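Local coordinates for aminopeptidase N family protein (Idiomarina loihiensis L2TR, PDB 4FGM) that probably acts as a zinc-dependent aminopeptidase of the M61 family, cleaving residues from the N-terminal end of peptides, at residues N35-S40 with F105-S110; S93-Y98 with G235-R240; L31-W36 with D45-I50. All blocks are in the same frame, centred on the assembly; numbering follows the deposited sequence.

The three contacts lead from the N-terminal β region toward the maleic acid pocket beside the zinc. Contact 3 comes first in sequence and folds the end of strand 30-32 and the loop after it against 45-50. Contact 1 reuses Asn35 and Trp36 and carries the loop onto 105-110; the centres of these two contacts are about 9 Å apart. Contact 2 joins the loop before strand 97-99 to strand 235-238; its centre is about 7 Å from that of contact 1 and about 16 Å from that of contact 3. Strands 97-99 and 103-106 are antiparallel neighbours. Contacts 1 and 2 both border the bound maleic acid, so the N-terminal domain supplies part of the active-site wall.

Contact 1 (N35-S40 with F105-S110); sequences NWIPGS and FFNNTS. With MAE (maleic acid), chain B.
Trp36 meets Thr109 only through its backbone, the carbonyl O lying 4.3 Å from Thr109 CG2, while its indole turns the other way and meets Trp359 edge-to-face. Ile37 does most of the touching. Its side chain is fully extended, with CG1 opposite the backbone N (chi1 177°), which carries CD1 between two polar side chains that it crosses at about a right angle. CD1 lies 3.5 Å from Thr109 OG1 and 3.7 Å from Asn107 OD1; the amide of Asn107 is steadied from its other end, where ND2 bonds to Val94 O. Cutting Ile37 back to an alanine would probably open a gap between these two residues and the turn, and deprive Thr109 of part of its apolar cover. Residues 37-40 form a type II β turn, closed by Ser40 N to Ile37 O at 3.1 Å. Pro38 takes its second position and sets CD 4.3 Å from Thr109 CG2. Gly39, with the positive phi (95°) this turn asks of its third residue, belongs to the maleic acid pocket. Ser40 ends the segment; its OG is hydrogen-bonded to Arg44 NH1 and lies 3.7 Å from maleic acid O4.

Contact 2 (S93-Y98 with G235-R240); sequences SVRSAY and GGLEHR. With MAE (maleic acid), chain B.
Val94 drives both methyls against the backbone of strand 235-238. CG2 lies 3.7 Å from Gly236 C and 3.8 Å from Leu237 CB, and CG1 rests 3.9 Å from Gly235 O. Gly235 lets the valine come down on bare main chain: a β carbon here would point at it, and the backbone angles (phi 151°) by themselves call for glycine. Leu237 answers with CG set opposite its backbone N (chi1 -175°), which brings CD2 up to 3.7 Å from Val94 O, while the other branch, CD1, faces the maleic acid. This is the tight part of the contact. Beyond it the segments diverge and one water spans the gap: it donates to Val94 O at 2.8 Å and lies in the ring plane of His239, 2.7 Å from NE2. Asp165 holds the ring's ND1.

Arg95 forms the looser, partly exposed side. An ST turn, Arg95 N to Ser93 OG, shapes its backbone, and a bend at chi3 (-73°) folds the guanidinium back so that Ser93 CB covers one face near the rim. Its nearest approach to the strand is CG to Leu237 CD2, 4.4 Å. Arg95 borders the ligand pocket, CD lying 3.9 Å from maleic acid O4, which the guanidinium meets obliquely. Gly236, Leu237 and Glu238 line the ligand too, on a strand probably equivalent to the substrate-lining edge strand of related zinc aminopeptidases. Strand 235-238 is an edge strand of its five-stranded sheet within this chain, paired antiparallel with 242-248, whose Ala244 and Leu246 also touch Val94.

Contact 3 (L31-W36 with D45-I50); sequences LWLPNW and DFSKHI
Leu33 holds CG opposite its backbone N (chi1 -165°), which swings CD2 over the short 3-10 segment 46-49, whereas Phe46 CG, anti to its carbonyl carbon (chi1 -61°), turns the ring's edge to the backbone of Pro34-Trp36. CD2 of Leu33 fits between Phe46 CB, 3.9 Å away, and Ile50 CD1, 3.8 Å away, and the leucine CB lies against Ser47 OG. The phenyl group uses its edge rather than a face: CD2 comes 3.5 Å from Pro34 O and CE2 3.7 Å from Trp36 C, both near the ring plane.

A single direct hydrogen bond joins the backbones, Asp45 N to Asn35 O at 3.2 Å; it is bent, with the donor tilted out of the carbonyl plane. Next to it a water acts as a polar clasp. It accepts from Ser47 N, sits 2.6 Å from Ser47 OG, and lies within bonding distance of Pro34 O (2.7 Å) and Asn35 OD1 (3.0 Å), tying the start of the 3-10 turn to the preceding loop. The Asn35 amide and the Asp45 carboxylate pass at a slant, their planes 81° apart, without bonding to each other. Each has its stronger partner outside: Asn35 ND2 bonds to Glu295 O, and Asp45 OD1 forms a salt bridge with Lys69.

The whole arrangement is a loop of the N-terminal domain that turns back on itself between strands 30-32 and 50-51. Strand 30-32 lies antiparallel between strands 71-74 and 114-115; Ile50 packs on Trp72 of the former, and helix 108-111 meets Pro34 and Phe46 through Thr109 and Ser110.

Contact 1 (N35-S40 with F105-S110)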
loop_
_atom_site.group_PDB
_atom_site.type_symbol
_atom_site.label_atom_id
_atom_site.label_comp_id
_atom_site.label_asym_id
_atom_site.label_seq_id
_atom_site.Cartn_x
_atom_site.Cartn_y
_atom_site.Cartn_z
ATOM N N ASN A 35 -17.444 1.728 7.437
ATOM C CA ASN A 35 -16.885 3.064 7.554
ATOM C C ASN A 35 -15.422 3.085 7.121
ATOM O O ASN A 35 -14.798 4.144 7.070
ATOM C CB ASN A 35 -17.050 3.599 8.975
ATOM C CG ASN A 35 -18.468 4.021 9.260
ATOM O OD1 ASN A 35 -19.123 4.608 8.404
ATOM N ND2 ASN A 35 -18.951 3.734 10.464
ATOM N N TRP A 36 -14.889 1.904 6.810
ATOM C CA TRP A 36 -13.526 1.765 6.316
ATOM C C TRP A 36 -13.405 0.448 5.565
ATOM O O TRP A 36 -14.196 -0.463 5.779
ATOM C CB TRP A 36 -12.496 1.830 7.448
ATOM C CG TRP A 36 -12.560 0.730 8.465
ATOM C CD1 TRP A 36 -13.434 0.632 9.514
ATOM C CD2 TRP A 36 -11.671 -0.390 8.578
ATOM N NE1 TRP A 36 -13.137 -0.473 10.275
ATOM C CE2 TRP A 36 -12.057 -1.117 9.729
ATOM C CE3 TRP A 36 -10.579 -0.844 7.831
ATOM C CZ2 TRP A 36 -11.394 -2.279 10.145
ATOM C CZ3 TRP A 36 -9.916 -2.007 8.248
ATOM C CH2 TRP A 36 -10.327 -2.704 9.397
ATOM N N ILE A 37 -12.423 0.345 4.673
ATOM C CA ILE A 37 -12.243 -0.873 3.895
ATOM C C ILE A 37 -11.004 -1.647 4.320
ATOM O O ILE A 37 -9.931 -1.068 4.492
ATOM C CB ILE A 37 -12.140 -0.565 2.376
ATOM C CG1 ILE A 37 -11.886 -1.862 1.605
ATOM C CG2 ILE A 37 -11.033 0.452 2.120
ATOM C CD1 ILE A 37 -11.904 -1.721 0.100
ATOM N N PRO A 38 -11.143 -2.973 4.500
ATOM C CA PRO A 38 -10.018 -3.823 4.910
ATOM C C PRO A 38 -8.765 -3.537 4.093
ATOM O O PRO A 38 -8.833 -3.373 2.882
ATOM C CB PRO A 38 -10.554 -5.242 4.687
ATOM C CG PRO A 38 -12.012 -5.094 5.066
ATOM C CD PRO A 38 -12.394 -3.756 4.410
ATOM N N GLY A 39 -7.624 -3.464 4.770
ATOM C CA GLY A 39 -6.374 -3.214 4.082
ATOM C C GLY A 39 -5.957 -1.757 4.060
ATOM O O GLY A 39 -4.824 -1.462 3.747
ATOM N N SER A 40 -6.869 -0.850 4.388
ATOM C CA SER A 40 -6.570 0.577 4.403
ATOM C C SER A 40 -7.132 1.090 5.722
ATOM O O SER A 40 -8.323 1.405 5.838
ATOM C CB SER A 40 -7.248 1.267 3.220
ATOM O OG SER A 40 -6.784 2.593 3.077
ATOM N N PHE A 105 -14.642 1.842 -11.703
ATOM C CA PHE A 105 -13.993 1.000 -10.709
ATOM C C PHE A 105 -14.775 1.128 -9.409
ATOM O O PHE A 105 -15.288 2.202 -9.099
ATOM C CB PHE A 105 -12.554 1.453 -10.462
ATOM C CG PHE A 105 -11.898 0.757 -9.299
ATOM C CD1 PHE A 105 -11.392 -0.537 -9.436
ATOM C CD2 PHE A 105 -11.853 1.364 -8.045
ATOM C CE1 PHE A 105 -10.845 -1.213 -8.344
ATOM C CE2 PHE A 105 -11.308 0.693 -6.945
ATOM C CZ PHE A 105 -10.809 -0.598 -7.095
ATOM N N PHE A 106 -14.874 0.038 -8.652
ATOM C CA PHE A 106 -15.579 0.105 -7.378
ATOM C C PHE A 106 -15.332 -1.059 -6.435
ATOM O O PHE A 106 -15.055 -2.183 -6.855
ATOM C CB PHE A 106 -17.101 0.280 -7.576
ATOM C CG PHE A 106 -17.801 -0.909 -8.212
ATOM C CD1 PHE A 106 -18.050 -0.939 -9.580
ATOM C CD2 PHE A 106 -18.225 -1.986 -7.435
ATOM C CE1 PHE A 106 -18.723 -2.011 -10.169
ATOM C CE2 PHE A 106 -18.898 -3.066 -8.009
ATOM C CZ PHE A 106 -19.144 -3.080 -9.384
ATOM N N ASN A 107 -15.430 -0.750 -5.149
ATOM C CA ASN A 107 -15.291 -1.718 -4.077
ATOM C C ASN A 107 -16.691 -1.759 -3.488
ATOM O O ASN A 107 -17.338 -0.717 -3.331
ATOM C CB ASN A 107 -14.307 -1.214 -3.023
ATOM C CG ASN A 107 -12.872 -1.306 -3.480
ATOM O OD1 ASN A 107 -12.283 -2.391 -3.509
ATOM N ND2 ASN A 107 -12.300 -0.169 -3.853
ATOM N N ASN A 108 -17.167 -2.947 -3.151
ATOM C CA ASN A 108 -18.507 -3.051 -2.612
ATOM C C ASN A 108 -18.691 -2.452 -1.228
ATOM O O ASN A 108 -19.821 -2.323 -0.748
ATOM C CB ASN A 108 -18.979 -4.499 -2.703
ATOM C CG ASN A 108 -19.158 -4.931 -4.150
ATOM O OD1 ASN A 108 -19.792 -4.224 -4.924
ATOM N ND2 ASN A 108 -18.590 -6.077 -4.524
ATOM N N THR A 109 -17.589 -2.065 -0.590
ATOM C CA THR A 109 -17.676 -1.399 0.710
ATOM C C THR A 109 -18.310 -0.032 0.452
ATOM O O THR A 109 -18.887 0.570 1.350
ATOM C CB THR A 109 -16.287 -1.136 1.338
ATOM O OG1 THR A 109 -15.335 -0.896 0.294
ATOM C CG2 THR A 109 -15.839 -2.306 2.212
ATOM N N SER A 110 -18.194 0.454 -0.782
ATOM C CA SER A 110 -18.755 1.752 -1.153
ATOM C C SER A 110 -20.135 1.667 -1.800
ATOM O O SER A 110 -20.920 2.603 -1.709
ATOM C CB SER A 110 -17.815 2.496 -2.119
ATOM O OG SER A 110 -16.687 3.025 -1.452
HETATM C C1 MAE B . -0.791 -1.845 1.465
HETATM O O1 MAE B . -0.671 -1.818 2.739
HETATM O O2 MAE B . -0.882 -2.961 0.905
HETATM C C2 MAE B . -0.865 -0.550 0.752
HETATM C C3 MAE B . -1.826 0.369 0.688
HETATM C C4 MAE B . -3.124 0.321 1.354
HETATM O O3 MAE B . -3.553 -0.611 2.060
HETATM O O4 MAE B . -3.813 1.351 1.205
#

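Contact 2 (S93-Y98 with G235-R240)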
loop_
_atom_site.group_PDB
_atom_site.type_symbol
_atom_site.label_atom_id
_atom_site.label_comp_id
_atom_site.label_asym_id
_atom_site.label_seq_id
_atom_site.Cartn_x
_atom_site.Cartn_y
_atom_site.Cartn_z
ATOM N N SER A 93 -8.879 6.108 -6.825
ATOM C CA SER A 93 -8.012 5.354 -5.920
ATOM C C SER A 93 -8.495 3.911 -5.871
ATOM O O SER A 93 -9.620 3.617 -6.255
ATOM C CB SER A 93 -8.031 5.946 -4.514
ATOM O OG SER A 93 -9.223 5.624 -3.840
ATOM N N VAL A 94 -7.646 3.009 -5.388
ATOM C CA VAL A 94 -7.973 1.574 -5.312
ATOM C C VAL A 94 -8.859 1.295 -4.138
ATOM O O VAL A 94 -9.221 0.165 -3.832
ATOM C CB VAL A 94 -6.700 0.760 -5.162
ATOM C CG1 VAL A 94 -5.808 1.003 -6.348
ATOM C CG2 VAL A 94 -5.968 1.132 -3.854
ATOM N N ARG A 95 -9.214 2.375 -3.480
ATOM C CA ARG A 95 -9.990 2.279 -2.270
ATOM C C ARG A 95 -11.513 2.516 -2.323
ATOM O O ARG A 95 -12.206 1.823 -1.642
ATOM C CB ARG A 95 -9.289 3.177 -1.244
ATOM C CG ARG A 95 -7.925 2.528 -0.830
ATOM C CD ARG A 95 -6.915 3.377 -0.058
ATOM N NE ARG A 95 -6.287 4.383 -0.908
ATOM C CZ ARG A 95 -6.663 5.657 -0.959
ATOM N NH1 ARG A 95 -7.661 6.084 -0.201
ATOM N NH2 ARG A 95 -6.056 6.498 -1.786
ATOM N N SER A 96 -12.070 3.356 -3.200
ATOM C CA SER A 96 -13.522 3.508 -3.129
ATOM C C SER A 96 -14.398 3.208 -4.343
ATOM O O SER A 96 -15.126 2.228 -4.350
ATOM C CB SER A 96 -13.826 4.895 -2.618
ATOM O OG SER A 96 -13.155 5.876 -3.392
ATOM N N ALA A 97 -14.433 4.132 -5.291
ATOM C CA ALA A 97 -15.234 3.982 -6.506
ATOM C C ALA A 97 -15.041 5.189 -7.385
ATOM O O ALA A 97 -14.939 6.327 -6.908
ATOM C CB ALA A 97 -16.715 3.810 -6.175
ATOM N N TYR A 98 -14.960 4.919 -8.680
ATOM C CA TYR A 98 -14.729 5.947 -9.688
ATOM C C TYR A 98 -15.506 5.583 -10.945
ATOM O O TYR A 98 -15.551 4.417 -11.338
ATOM C CB TYR A 98 -13.223 6.015 -9.992
ATOM C CG TYR A 98 -12.826 6.952 -11.110
ATOM C CD1 TYR A 98 -13.054 6.623 -12.450
ATOM C CD2 TYR A 98 -12.233 8.181 -10.827
ATOM C CE1 TYR A 98 -12.702 7.501 -13.476
ATOM C CE2 TYR A 98 -11.879 9.062 -11.842
ATOM C CZ TYR A 98 -12.116 8.723 -13.162
ATOM O OH TYR A 98 -11.783 9.622 -14.150
ATOM N N GLY A 235 -0.406 3.098 -5.912
ATOM C CA GLY A 235 -1.275 2.541 -4.900
ATOM C C GLY A 235 -1.820 1.182 -5.277
ATOM O O GLY A 235 -1.951 0.851 -6.463
ATOM N N GLY A 236 -2.130 0.396 -4.251
ATOM C CA GLY A 236 -2.675 -0.930 -4.458
ATOM C C GLY A 236 -3.373 -1.419 -3.206
ATOM O O GLY A 236 -3.054 -0.987 -2.100
ATOM N N LEU A 237 -4.347 -2.303 -3.385
ATOM C CA LEU A 237 -5.081 -2.872 -2.262
ATOM C C LEU A 237 -5.232 -4.365 -2.515
ATOM O O LEU A 237 -5.746 -4.785 -3.546
ATOM C CB LEU A 237 -6.459 -2.213 -2.110
ATOM C CG LEU A 237 -7.252 -2.659 -0.873
ATOM C CD1 LEU A 237 -6.384 -2.511 0.375
ATOM C CD2 LEU A 237 -8.521 -1.841 -0.745
ATOM N N GLU A 238 -4.755 -5.161 -1.570
ATOM C CA GLU A 238 -4.805 -6.609 -1.681
ATOM C C GLU A 238 -6.195 -7.180 -1.459
ATOM O O GLU A 238 -7.021 -6.589 -0.766
ATOM C CB GLU A 238 -3.857 -7.242 -0.664
ATOM C CG GLU A 238 -4.303 -7.064 0.776
ATOM C CD GLU A 238 -3.944 -5.708 1.345
ATOM O OE1 GLU A 238 -3.649 -4.782 0.561
ATOM O OE2 GLU A 238 -3.967 -5.567 2.584
ATOM N N HIS A 239 -6.429 -8.348 -2.049
ATOM C CA HIS A 239 -7.694 -9.063 -1.913
ATOM C C HIS A 239 -7.403 -10.559 -2.035
ATOM O O HIS A 239 -6.335 -10.951 -2.529
ATOM C CB HIS A 239 -8.691 -8.576 -2.968
ATOM C CG HIS A 239 -9.098 -7.150 -2.775
ATOM N ND1 HIS A 239 -9.863 -6.736 -1.704
ATOM C CD2 HIS A 239 -8.780 -6.030 -3.466
ATOM C CE1 HIS A 239 -9.995 -5.420 -1.741
ATOM N NE2 HIS A 239 -9.347 -4.968 -2.800
ATOM N N ARG A 240 -8.336 -11.392 -1.571
ATOM C CA ARG A 240 -8.135 -12.838 -1.584
ATOM C C ARG A 240 -7.755 -13.470 -2.914
ATOM O O ARG A 240 -6.953 -14.394 -2.933
ATOM C CB ARG A 240 -9.348 -13.552 -0.981
ATOM C CG ARG A 240 -10.659 -13.390 -1.719
ATOM C CD ARG A 240 -11.793 -13.862 -0.830
ATOM N NE ARG A 240 -12.039 -12.922 0.261
ATOM C CZ ARG A 240 -12.887 -13.140 1.260
ATOM N NH1 ARG A 240 -13.564 -14.274 1.309
ATOM N NH2 ARG A 240 -13.080 -12.220 2.197
HETATM C C1 MAE B . -0.791 -1.845 1.465
HETATM O O1 MAE B . -0.671 -1.818 2.739
HETATM O O2 MAE B . -0.882 -2.961 0.905
HETATM C C2 MAE B . -0.865 -0.550 0.752
HETATM C C3 MAE B . -1.826 0.369 0.688
HETATM C C4 MAE B . -3.124 0.321 1.354
HETATM O O3 MAE B . -3.553 -0.611 2.060
HETATM O O4 MAE B . -3.813 1.351 1.205
HETATM O O HOH W 1 -9.699 -2.556 -3.841
#

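Contact 3 (L31-W36 with D45-I50)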
loop_
_atom_site.group_PDB
_atom_site.type_symbol
_atom_site.label_atom_id
_atom_site.label_comp_id
_atom_site.label_asym_id
_atom_site.label_seq_id
_atom_site.Cartn_x
_atom_site.Cartn_y
_atom_site.Cartn_z
ATOM N N LEU A 31 -29.899 -1.359 7.912
ATOM C CA LEU A 31 -28.955 -1.480 6.808
ATOM C C LEU A 31 -27.767 -0.587 7.176
ATOM O O LEU A 31 -27.955 0.529 7.676
ATOM C CB LEU A 31 -29.599 -0.974 5.511
ATOM C CG LEU A 31 -30.982 -1.534 5.161
ATOM C CD1 LEU A 31 -31.595 -0.747 4.013
ATOM C CD2 LEU A 31 -30.858 -2.996 4.807
ATOM N N TRP A 32 -26.551 -1.074 6.954
ATOM C CA TRP A 32 -25.375 -0.274 7.268
ATOM C C TRP A 32 -24.263 -0.411 6.232
ATOM O O TRP A 32 -24.207 -1.389 5.475
ATOM C CB TRP A 32 -24.821 -0.630 8.657
ATOM C CG TRP A 32 -24.379 -2.058 8.805
ATOM C CD1 TRP A 32 -25.152 -3.115 9.178
ATOM C CD2 TRP A 32 -23.065 -2.584 8.573
ATOM N NE1 TRP A 32 -24.404 -4.267 9.197
ATOM C CE2 TRP A 32 -23.118 -3.972 8.830
ATOM C CE3 TRP A 32 -21.844 -2.016 8.174
ATOM C CZ2 TRP A 32 -22.003 -4.807 8.700
ATOM C CZ3 TRP A 32 -20.728 -2.849 8.043
ATOM C CH2 TRP A 32 -20.820 -4.230 8.307
ATOM N N LEU A 33 -23.380 0.585 6.202
ATOM C CA LEU A 33 -22.268 0.580 5.266
ATOM C C LEU A 33 -20.949 0.695 6.020
ATOM O O LEU A 33 -20.818 1.482 6.962
ATOM C CB LEU A 33 -22.401 1.737 4.277
ATOM C CG LEU A 33 -21.493 1.609 3.052
ATOM C CD1 LEU A 33 -22.013 0.461 2.193
ATOM C CD2 LEU A 33 -21.475 2.918 2.252
ATOM N N PRO A 34 -19.953 -0.098 5.621
ATOM C CA PRO A 34 -18.650 -0.054 6.286
ATOM C C PRO A 34 -18.116 1.375 6.343
ATOM O O PRO A 34 -18.318 2.148 5.408
ATOM C CB PRO A 34 -17.782 -0.945 5.400
ATOM C CG PRO A 34 -18.759 -1.941 4.857
ATOM C CD PRO A 34 -19.954 -1.070 4.517
ATOM N N ASN A 35 -17.444 1.728 7.437
ATOM C CA ASN A 35 -16.885 3.064 7.554
ATOM C C ASN A 35 -15.422 3.085 7.121
ATOM O O ASN A 35 -14.798 4.144 7.070
ATOM C CB ASN A 35 -17.050 3.599 8.975
ATOM C CG ASN A 35 -18.468 4.021 9.260
ATOM O OD1 ASN A 35 -19.123 4.608 8.404
ATOM N ND2 ASN A 35 -18.951 3.734 10.464
ATOM N N TRP A 36 -14.889 1.904 6.810
ATOM C CA TRP A 36 -13.526 1.765 6.316
ATOM C C TRP A 36 -13.405 0.448 5.565
ATOM O O TRP A 36 -14.196 -0.463 5.779
ATOM C CB TRP A 36 -12.496 1.830 7.448
ATOM C CG TRP A 36 -12.560 0.730 8.465
ATOM C CD1 TRP A 36 -13.434 0.632 9.514
ATOM C CD2 TRP A 36 -11.671 -0.390 8.578
ATOM N NE1 TRP A 36 -13.137 -0.473 10.275
ATOM C CE2 TRP A 36 -12.057 -1.117 9.729
ATOM C CE3 TRP A 36 -10.579 -0.844 7.831
ATOM C CZ2 TRP A 36 -11.394 -2.279 10.145
ATOM C CZ3 TRP A 36 -9.916 -2.007 8.248
ATOM C CH2 TRP A 36 -10.327 -2.704 9.397
ATOM N N ASP A 45 -15.738 7.004 5.992
ATOM C CA ASP A 45 -17.156 7.342 5.883
ATOM C C ASP A 45 -17.748 7.271 4.460
ATOM O O ASP A 45 -18.344 8.241 3.970
ATOM C CB ASP A 45 -17.401 8.737 6.468
ATOM C CG ASP A 45 -17.120 8.807 7.969
ATOM O OD1 ASP A 45 -17.141 7.752 8.635
ATOM O OD2 ASP A 45 -16.893 9.920 8.492
ATOM N N PHE A 46 -17.604 6.116 3.811
ATOM C CA PHE A 46 -18.120 5.924 2.458
ATOM C C PHE A 46 -19.596 6.315 2.316
ATOM O O PHE A 46 -20.025 6.792 1.264
ATOM C CB PHE A 46 -17.944 4.466 2.029
ATOM C CG PHE A 46 -16.502 4.000 2.001
ATOM C CD1 PHE A 46 -15.575 4.591 1.136
ATOM C CD2 PHE A 46 -16.078 2.955 2.824
ATOM C CE1 PHE A 46 -14.261 4.149 1.093
ATOM C CE2 PHE A 46 -14.762 2.511 2.783
ATOM C CZ PHE A 46 -13.854 3.108 1.915
ATOM N N SER A 47 -20.368 6.128 3.377
ATOM C CA SER A 47 -21.793 6.444 3.360
ATOM C C SER A 47 -22.182 7.827 2.834
ATOM O O SER A 47 -23.323 8.033 2.424
ATOM C CB SER A 47 -22.372 6.272 4.767
ATOM O OG SER A 47 -22.253 4.927 5.188
ATOM N N LYS A 48 -21.251 8.776 2.858
ATOM C CA LYS A 48 -21.540 10.133 2.385
ATOM C C LYS A 48 -21.832 10.214 0.886
ATOM O O LYS A 48 -22.380 11.211 0.418
ATOM C CB LYS A 48 -20.372 11.065 2.708
ATOM C CG LYS A 48 -19.066 10.656 2.042
ATOM C CD LYS A 48 -17.889 11.443 2.601
ATOM C CE LYS A 48 -16.569 10.733 2.320
ATOM N NZ LYS A 48 -15.411 11.518 2.826
ATOM N N HIS A 49 -21.454 9.179 0.135
ATOM C CA HIS A 49 -21.681 9.161 -1.311
ATOM C C HIS A 49 -23.022 8.532 -1.708
ATOM O O HIS A 49 -23.401 8.539 -2.882
ATOM C CB HIS A 49 -20.538 8.425 -2.017
ATOM C CG HIS A 49 -19.186 8.991 -1.724
ATOM N ND1 HIS A 49 -18.887 10.329 -1.889
ATOM C CD2 HIS A 49 -18.051 8.406 -1.267
ATOM C CE1 HIS A 49 -17.629 10.542 -1.546
ATOM N NE2 HIS A 49 -17.098 9.391 -1.165
ATOM N N ILE A 50 -23.727 7.975 -0.727
ATOM C CA ILE A 50 -25.025 7.363 -0.959
ATOM C C ILE A 50 -26.032 8.489 -1.121
ATOM O O ILE A 50 -26.110 9.389 -0.287
ATOM C CB ILE A 50 -25.390 6.449 0.207
ATOM C CG1 ILE A 50 -24.561 5.167 0.088
ATOM C CG2 ILE A 50 -26.883 6.148 0.210
ATOM C CD1 ILE A 50 -24.859 4.138 1.150
HETATM O O HOH W 2 -19.764 4.452 5.511
#